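Local coordinates for uncharacterized esterase YxiM (Bacillus subtilis, PDB 2O14), which probably acts as a hydrolase of the GDSL family, most likely an esterase, with a galactose-binding-like beta domain ahead of the catalytic one, at residues A[67-72]-A[145-150]; A[98-103]-A[113-118]. One frame throughout, in Å; residues are numbered along the deposited sequence.

Contact 1 of 2, residues A[67-72]-A[145-150]; sequences VEFLAY and FTLSAL
Phe-145 O accepts the shortest direct bond between the two segments, 2.8 Å from Phe-69 N, the N-H...O angle a nearly straight 166°, with Glu-68 CA adding a CA-H...O contact to it. The bond lies at the end of an antiparallel pairing of strands 65-69 and 146-156 in the galactose-binding-like beta domain. Val-67 and Leu-147 form the hydrogen-bonded pair, Leu-147 N reaching Val-67 O at 2.9 Å and Val-67 N returning to Leu-147 O at 3.1 Å. Their side chains lie alongside one another, and the Phe-69 ring brings its CE2 edge to Leu-147 CB at 3.9 Å. Phe-69 also packs on Leu-135 and Val-136 of strand 131-138, in the facing sheet. On the other face Glu-68 CB meets Thr-146 CG2 in the non-hydrogen-bonded pair, while Thr-146 OG1 is held by Asn-97 O. Where the strands part, one water donates to Phe-69 O and to Glu-68 OE2 and accepts from Phe-145 N. Beyond it Phe-145 CG, anti to the carbonyl carbon (chi1 -57°), carries the ring edge to the Tyr-72 face in a T-shaped stack, planes 71° apart and centroids separated by 4.7 Å, with Phe-145 CE2 pointing into the centre of that face, 3.5 Å above its plane.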
ATOM      1  N   VAL A  67       2.083  22.600  -2.063  1.00 16.29           N
ATOM      2  CA  VAL A  67       1.104  23.117  -1.116  1.00 16.71           C
ATOM      3  C   VAL A  67       1.173  22.141   0.045  1.00 17.84           C
ATOM      4  O   VAL A  67       1.449  20.953  -0.154  1.00 18.02           O
ATOM      5  CB  VAL A  67      -0.344  23.105  -1.671  1.00 15.82           C
ATOM      6  CG1 VAL A  67      -0.542  24.253  -2.658  1.00 16.79           C
ATOM      7  CG2 VAL A  67      -0.635  21.771  -2.329  1.00 11.78           C
ATOM      8  N   GLU A  68       0.950  22.637   1.253  1.00 14.96           N
ATOM      9  CA  GLU A  68       0.973  21.783   2.433  1.00 15.99           C
ATOM     10  C   GLU A  68      -0.419  21.692   3.051  1.00 15.44           C
ATOM     11  O   GLU A  68      -1.096  22.705   3.228  1.00 15.57           O
ATOM     12  CB  GLU A  68       1.942  22.333   3.473  1.00 17.12           C
ATOM     13  CG  GLU A  68       2.059  21.451   4.691  1.00 19.04           C
ATOM     14  CD  GLU A  68       3.061  21.972   5.689  1.00 23.78           C
ATOM     15  OE1 GLU A  68       3.843  22.881   5.332  1.00 23.71           O
ATOM     16  OE2 GLU A  68       3.072  21.460   6.829  1.00 24.32           O
ATOM     17  N   PHE A  69      -0.849  20.478   3.359  1.00 17.54           N
ATOM     18  CA  PHE A  69      -2.153  20.288   3.980  1.00 17.68           C
ATOM     19  C   PHE A  69      -1.959  20.439   5.485  1.00 18.17           C
ATOM     20  O   PHE A  69      -1.323  19.596   6.124  1.00 17.95           O
ATOM     21  CB  PHE A  69      -2.693  18.902   3.645  1.00 15.13           C
ATOM     22  CG  PHE A  69      -3.056  18.729   2.195  1.00 15.32           C
ATOM     23  CD1 PHE A  69      -4.382  18.800   1.782  1.00 14.20           C
ATOM     24  CD2 PHE A  69      -2.068  18.503   1.237  1.00 14.15           C
ATOM     25  CE1 PHE A  69      -4.722  18.643   0.434  1.00 12.77           C
ATOM     26  CE2 PHE A  69      -2.399  18.345  -0.112  1.00 11.92           C
ATOM     27  CZ  PHE A  69      -3.725  18.415  -0.511  1.00 11.48           C
ATOM     28  N   LEU A  70      -2.497  21.525   6.036  1.00 16.11           N
ATOM     29  CA  LEU A  70      -2.389  21.818   7.461  1.00 19.70           C
ATOM     30  C   LEU A  70      -3.413  21.028   8.277  1.00 20.46           C
ATOM     31  O   LEU A  70      -3.211  20.752   9.458  1.00 21.59           O
ATOM     32  CB  LEU A  70      -2.563  23.318   7.695  1.00 19.60           C
ATOM     33  CG  LEU A  70      -1.541  24.191   6.963  1.00 21.65           C
ATOM     34  CD1 LEU A  70      -1.792  25.660   7.284  1.00 22.20           C
ATOM     35  CD2 LEU A  70      -0.137  23.787   7.375  1.00 21.41           C
ATOM     36  N   ALA A  71      -4.522  20.688   7.638  1.00 21.71           N
ATOM     37  CA  ALA A  71      -5.560  19.884   8.259  1.00 18.81           C
ATOM     38  C   ALA A  71      -5.536  18.619   7.412  1.00 19.15           C
ATOM     39  O   ALA A  71      -5.382  18.695   6.193  1.00 20.22           O
ATOM     40  CB  ALA A  71      -6.904  20.580   8.152  1.00 18.51           C
ATOM     41  N   TYR A  72      -5.649  17.455   8.043  1.00 17.27           N
ATOM     42  CA  TYR A  72      -5.625  16.208   7.291  1.00 17.47           C
ATOM     43  C   TYR A  72      -6.507  15.131   7.911  1.00 16.41           C
ATOM     44  O   TYR A  72      -7.319  15.415   8.788  1.00 16.61           O
ATOM     45  CB  TYR A  72      -4.183  15.704   7.154  1.00 23.66           C
ATOM     46  CG  TYR A  72      -3.433  15.697   8.458  1.00 26.11           C
ATOM     47  CD1 TYR A  72      -2.786  16.842   8.916  1.00 27.16           C
ATOM     48  CD2 TYR A  72      -3.428  14.568   9.266  1.00 27.51           C
ATOM     49  CE1 TYR A  72      -2.156  16.858  10.155  1.00 29.84           C
ATOM     50  CE2 TYR A  72      -2.807  14.573  10.502  1.00 31.11           C
ATOM     51  CZ  TYR A  72      -2.176  15.719  10.940  1.00 32.05           C
ATOM     52  OH  TYR A  72      -1.590  15.723  12.181  1.00 37.26           O
ATOM     53  N   PHE A 145       2.852  17.333   5.227  1.00 17.54           N
ATOM     54  CA  PHE A 145       2.111  16.587   4.213  1.00 17.10           C
ATOM     55  C   PHE A 145       1.963  17.551   3.041  1.00 16.20           C
ATOM     56  O   PHE A 145       1.112  18.439   3.048  1.00 16.98           O
ATOM     57  CB  PHE A 145       0.762  16.155   4.786  1.00 15.93           C
ATOM     58  CG  PHE A 145       0.897  15.343   6.043  1.00 17.76           C
ATOM     59  CD1 PHE A 145       1.779  14.266   6.091  1.00 16.66           C
ATOM     60  CD2 PHE A 145       0.186  15.678   7.193  1.00 19.47           C
ATOM     61  CE1 PHE A 145       1.957  13.534   7.264  1.00 17.66           C
ATOM     62  CE2 PHE A 145       0.356  14.951   8.375  1.00 17.11           C
ATOM     63  CZ  PHE A 145       1.242  13.882   8.409  1.00 18.03           C
ATOM     64  N   THR A 146       2.825  17.370   2.049  1.00 17.14           N
ATOM     65  CA  THR A 146       2.880  18.249   0.890  1.00 16.10           C
ATOM     66  C   THR A 146       2.585  17.596  -0.453  1.00 16.38           C
ATOM     67  O   THR A 146       2.803  16.397  -0.638  1.00 15.50           O
ATOM     68  CB  THR A 146       4.268  18.869   0.790  1.00 12.73           C
ATOM     69  OG1 THR A 146       5.224  17.824   0.585  1.00 12.83           O
ATOM     70  CG2 THR A 146       4.619  19.609   2.071  1.00 11.29           C
ATOM     71  N   LEU A 147       2.121  18.409  -1.397  1.00 14.97           N
ATOM     72  CA  LEU A 147       1.786  17.930  -2.735  1.00 14.99           C
ATOM     73  C   LEU A 147       2.387  18.865  -3.794  1.00 15.16           C
ATOM     74  O   LEU A 147       2.103  20.060  -3.792  1.00 17.05           O
ATOM     75  CB  LEU A 147       0.258  17.864  -2.883  1.00  8.52           C
ATOM     76  CG  LEU A 147      -0.270  17.384  -4.241  1.00 11.81           C
ATOM     77  CD1 LEU A 147       0.203  15.967  -4.515  1.00  6.40           C
ATOM     78  CD2 LEU A 147      -1.787  17.457  -4.263  1.00 10.20           C
ATOM     79  N   SER A 148       3.213  18.329  -4.692  1.00 13.84           N
ATOM     80  CA  SER A 148       3.830  19.143  -5.741  1.00 13.93           C
ATOM     81  C   SER A 148       3.090  19.085  -7.065  1.00 14.66           C
ATOM     82  O   SER A 148       3.023  20.076  -7.781  1.00 15.72           O
ATOM     83  CB  SER A 148       5.287  18.717  -5.992  1.00 15.90           C
ATOM     84  OG  SER A 148       6.171  19.253  -5.024  1.00 19.14           O
ATOM     85  N   ALA A 149       2.544  17.927  -7.412  1.00 16.08           N
ATOM     86  CA  ALA A 149       1.841  17.826  -8.683  1.00 17.45           C
ATOM     87  C   ALA A 149       0.890  16.651  -8.775  1.00 17.67           C
ATOM     88  O   ALA A 149       0.977  15.705  -8.002  1.00 18.89           O
ATOM     89  CB  ALA A 149       2.852  17.744  -9.824  1.00 11.58           C
ATOM     90  N   LEU A 150      -0.019  16.728  -9.738  1.00 14.63           N
ATOM     91  CA  LEU A 150      -0.969  15.659  -9.988  1.00 17.07           C
ATOM     92  C   LEU A 150      -1.163  15.513 -11.486  1.00 19.87           C
ATOM     93  O   LEU A 150      -1.208  16.509 -12.214  1.00 22.07           O
ATOM     94  CB  LEU A 150      -2.334  15.957  -9.370  1.00 17.05           C
ATOM     95  CG  LEU A 150      -2.569  15.811  -7.872  1.00 19.21           C
ATOM     96  CD1 LEU A 150      -4.051  16.077  -7.577  1.00 17.66           C
ATOM     97  CD2 LEU A 150      -2.184  14.408  -7.421  1.00 17.01           C
TER
HETATM   98  O   HOH W   1       1.147  19.091   6.985  1.00 13.35           O

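Contact 2 of 2, residues A[98-103]-A[113-118]; sequences TARASV and NMTGDG. With SO4 (sulfate ion), chain C.
Extended at first, with CG opposite the backbone N (chi1 179°), Arg-100 turns at chi3 (63°) so that its aliphatic part runs alongside Asn-113 and its guanidinium reaches a sulfate; Arg-100 CD lies 3.7 Å from Asn-113 CB. The two residues sit on a beta hairpin, strands 100-105 and 108-115, at the margin of the five-stranded antiparallel sheet. Arg-100 NE donates to sulfate O1 and NH2 to O4, each at 3.0 Å, a two-pronged grip from the guanidinium edge that Lys-140 NZ supplements. Ala-101 and Met-114, a selenomethionine in the crystal, form the hydrogen-bonded pair: Met-114 N meets Ala-101 O at 2.7 Å and Ala-101 N meets Met-114 O at 3.0 Å. Ser-102 OG accepts a nearly straight bond from Asn-113 N at 2.9 Å. Asp-117 OD1 accepts a bond from Thr-98 N, 2.9 Å away, on its anti side and 27° out of the carboxylate plane, while OD2 is bonded to Ser-58. Replacing Arg-100 by an alanine would probably leave the sulfate to Lys-140 and strip the apolar cover from Asn-113. Two basic side chains converging on one anion suggest a locally positive surface, although the sulfate probably came from the crystallisation liquor.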
ATOM      1  N   THR A  98       8.980  15.438   1.733  1.00 14.91           N
ATOM      2  CA  THR A  98       8.293  14.414   2.502  1.00 16.00           C
ATOM      3  C   THR A  98       9.153  13.504   3.368  1.00 16.63           C
ATOM      4  O   THR A  98      10.203  13.043   2.941  1.00 17.86           O
ATOM      5  CB  THR A  98       7.501  13.500   1.534  1.00 16.38           C
ATOM      6  OG1 THR A  98       6.541  14.286   0.816  1.00 15.53           O
ATOM      7  CG2 THR A  98       6.796  12.373   2.293  1.00 17.42           C
ATOM      8  N   ALA A  99       8.689  13.250   4.589  1.00 20.39           N
ATOM      9  CA  ALA A  99       9.364  12.319   5.489  1.00 20.86           C
ATOM     10  C   ALA A  99       8.596  11.013   5.239  1.00 19.95           C
ATOM     11  O   ALA A  99       9.151  10.033   4.758  1.00 19.66           O
ATOM     12  CB  ALA A  99       9.215  12.762   6.940  1.00 18.85           C
ATOM     13  N   ARG A 100       7.303  11.022   5.547  1.00 18.15           N
ATOM     14  CA  ARG A 100       6.451   9.857   5.313  1.00 19.07           C
ATOM     15  C   ARG A 100       5.000  10.310   5.331  1.00 19.91           C
ATOM     16  O   ARG A 100       4.525  10.856   6.329  1.00 19.51           O
ATOM     17  CB  ARG A 100       6.676   8.772   6.375  1.00 20.79           C
ATOM     18  CG  ARG A 100       5.790   7.547   6.171  1.00 20.04           C
ATOM     19  CD  ARG A 100       6.364   6.310   6.831  1.00 20.84           C
ATOM     20  NE  ARG A 100       6.469   6.441   8.279  1.00 24.44           N
ATOM     21  CZ  ARG A 100       5.428   6.498   9.105  1.00 26.16           C
ATOM     22  NH1 ARG A 100       4.189   6.436   8.630  1.00 24.62           N
ATOM     23  NH2 ARG A 100       5.628   6.611  10.412  1.00 26.40           N
ATOM     24  N   ALA A 101       4.302  10.089   4.220  1.00 16.74           N
ATOM     25  CA  ALA A 101       2.910  10.501   4.100  1.00 16.68           C
ATOM     26  C   ALA A 101       2.101   9.546   3.233  1.00 16.22           C
ATOM     27  O   ALA A 101       2.657   8.778   2.446  1.00 16.72           O
ATOM     28  CB  ALA A 101       2.843  11.905   3.512  1.00 16.59           C
ATOM     29  N   SER A 102       0.783   9.595   3.395  1.00 15.96           N
ATOM     30  CA  SER A 102      -0.127   8.762   2.615  1.00 16.36           C
ATOM     31  C   SER A 102      -1.048   9.670   1.813  1.00 15.77           C
ATOM     32  O   SER A 102      -1.164  10.860   2.098  1.00 13.91           O
ATOM     33  CB  SER A 102      -0.966   7.869   3.536  1.00 17.95           C
ATOM     34  OG  SER A 102      -0.167   6.862   4.147  1.00 17.40           O
ATOM     35  N   VAL A 103      -1.692   9.107   0.800  1.00 21.45           N
ATOM     36  CA  VAL A 103      -2.615   9.868  -0.021  1.00 20.11           C
ATOM     37  C   VAL A 103      -4.014   9.340   0.238  1.00 20.96           C
ATOM     38  O   VAL A 103      -4.214   8.126   0.341  1.00 23.43           O
ATOM     39  CB  VAL A 103      -2.288   9.722  -1.523  1.00 14.34           C
ATOM     40  CG1 VAL A 103      -3.394  10.339  -2.362  1.00 13.02           C
ATOM     41  CG2 VAL A 103      -0.981  10.418  -1.836  1.00 14.34           C
ATOM     42  N   ASN A 113       2.090   5.342   3.040  1.00 17.10           N
ATOM     43  CA  ASN A 113       3.451   5.713   3.412  1.00 17.44           C
ATOM     44  C   ASN A 113       4.501   5.922   2.326  1.00 18.52           C
ATOM     45  O   ASN A 113       5.512   5.216   2.292  1.00 17.66           O
ATOM     46  CB  ASN A 113       3.998   4.695   4.426  1.00 18.48           C
ATOM     47  CG  ASN A 113       3.263   4.741   5.756  1.00 18.17           C
ATOM     48  OD1 ASN A 113       3.197   3.743   6.469  1.00 20.99           O
ATOM     49  ND2 ASN A 113       2.720   5.907   6.104  1.00 16.45           N
HETATM   50  N   MSE A 114       4.274   6.894   1.449  1.00 15.66           N
HETATM   51  CA  MSE A 114       5.256   7.223   0.425  1.00 17.87           C
HETATM   52  C   MSE A 114       6.325   7.999   1.208  1.00 17.24           C
HETATM   53  O   MSE A 114       6.002   8.674   2.188  1.00 15.35           O
HETATM   54  CB  MSE A 114       4.629   8.125  -0.645  1.00 22.06           C
HETATM   55  CG  MSE A 114       3.520   7.478  -1.463  1.00 29.08           C
HETATM   56 SE   MSE A 114       2.538   8.814  -2.499  1.00 36.74          SE
HETATM   57  CE  MSE A 114       1.863   9.811  -0.985  1.00 41.62           C
ATOM     58  N   THR A 115       7.587   7.906   0.801  1.00 21.65           N
ATOM     59  CA  THR A 115       8.643   8.623   1.520  1.00 21.75           C
ATOM     60  C   THR A 115       9.591   9.365   0.586  1.00 22.27           C
ATOM     61  O   THR A 115       9.670   9.059  -0.605  1.00 20.69           O
ATOM     62  CB  THR A 115       9.486   7.664   2.404  1.00 21.15           C
ATOM     63  OG1 THR A 115      10.251   6.785   1.569  1.00 19.59           O
ATOM     64  CG2 THR A 115       8.584   6.830   3.319  1.00 18.37           C
ATOM     65  N   GLY A 116      10.305  10.346   1.132  1.00 19.83           N
ATOM     66  CA  GLY A 116      11.247  11.105   0.332  1.00 19.55           C
ATOM     67  C   GLY A 116      10.635  12.266  -0.433  1.00 20.82           C
ATOM     68  O   GLY A 116       9.505  12.169  -0.928  1.00 21.07           O
ATOM     69  N   ASP A 117      11.382  13.365  -0.522  1.00 17.27           N
ATOM     70  CA  ASP A 117      10.931  14.551  -1.241  1.00 19.10           C
ATOM     71  C   ASP A 117      10.607  14.176  -2.684  1.00 18.69           C
ATOM     72  O   ASP A 117      11.357  13.435  -3.317  1.00 17.32           O
ATOM     73  CB  ASP A 117      12.026  15.623  -1.268  1.00 23.33           C
ATOM     74  CG  ASP A 117      12.432  16.090   0.110  1.00 25.35           C
ATOM     75  OD1 ASP A 117      11.743  15.738   1.091  1.00 26.56           O
ATOM     76  OD2 ASP A 117      13.441  16.824   0.205  1.00 25.39           O
ATOM     77  N   GLY A 118       9.497  14.690  -3.202  1.00 17.78           N
ATOM     78  CA  GLY A 118       9.132  14.401  -4.575  1.00 17.53           C
ATOM     79  C   GLY A 118       8.732  12.965  -4.837  1.00 19.10           C
ATOM     80  O   GLY A 118       8.690  12.530  -5.989  1.00 19.81           O
TER
HETATM   81  S   SO4 C 401       9.470   6.353  10.695  1.00 68.80           S
HETATM   82  O1  SO4 C 401       9.048   7.204   9.565  1.00 67.67           O
HETATM   83  O2  SO4 C 401       9.907   7.199  11.825  1.00 68.28           O
HETATM   84  O3  SO4 C 401      10.588   5.494  10.253  1.00 68.21           O
HETATM   85  O4  SO4 C 401       8.344   5.510  11.140  1.00 67.97           O

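Contacts 1 and 2 lie in the two sheets of the galactose-binding-like domain, their centres about 11 Å apart, and the chain between residues 72 and 145 contains the whole hairpin of contact 2. Phe-145 joins them: its CD1 packs on Ala-101 CB at 3.7 Å, and its CE1 lies 3.8 Å from Arg-100 O. A second meeting point brings Thr-146 OG1 within 3.8 Å of Thr-98 OG1. Their surroundings differ. Val-67 of contact 1 has its side chain about 9 Å from the bound manganese, whereas the Asn-113 side chain of contact 2 is about 8 Å from that of Ser-171, the probable nucleophile, placing the hairpin beside the catalytic domain.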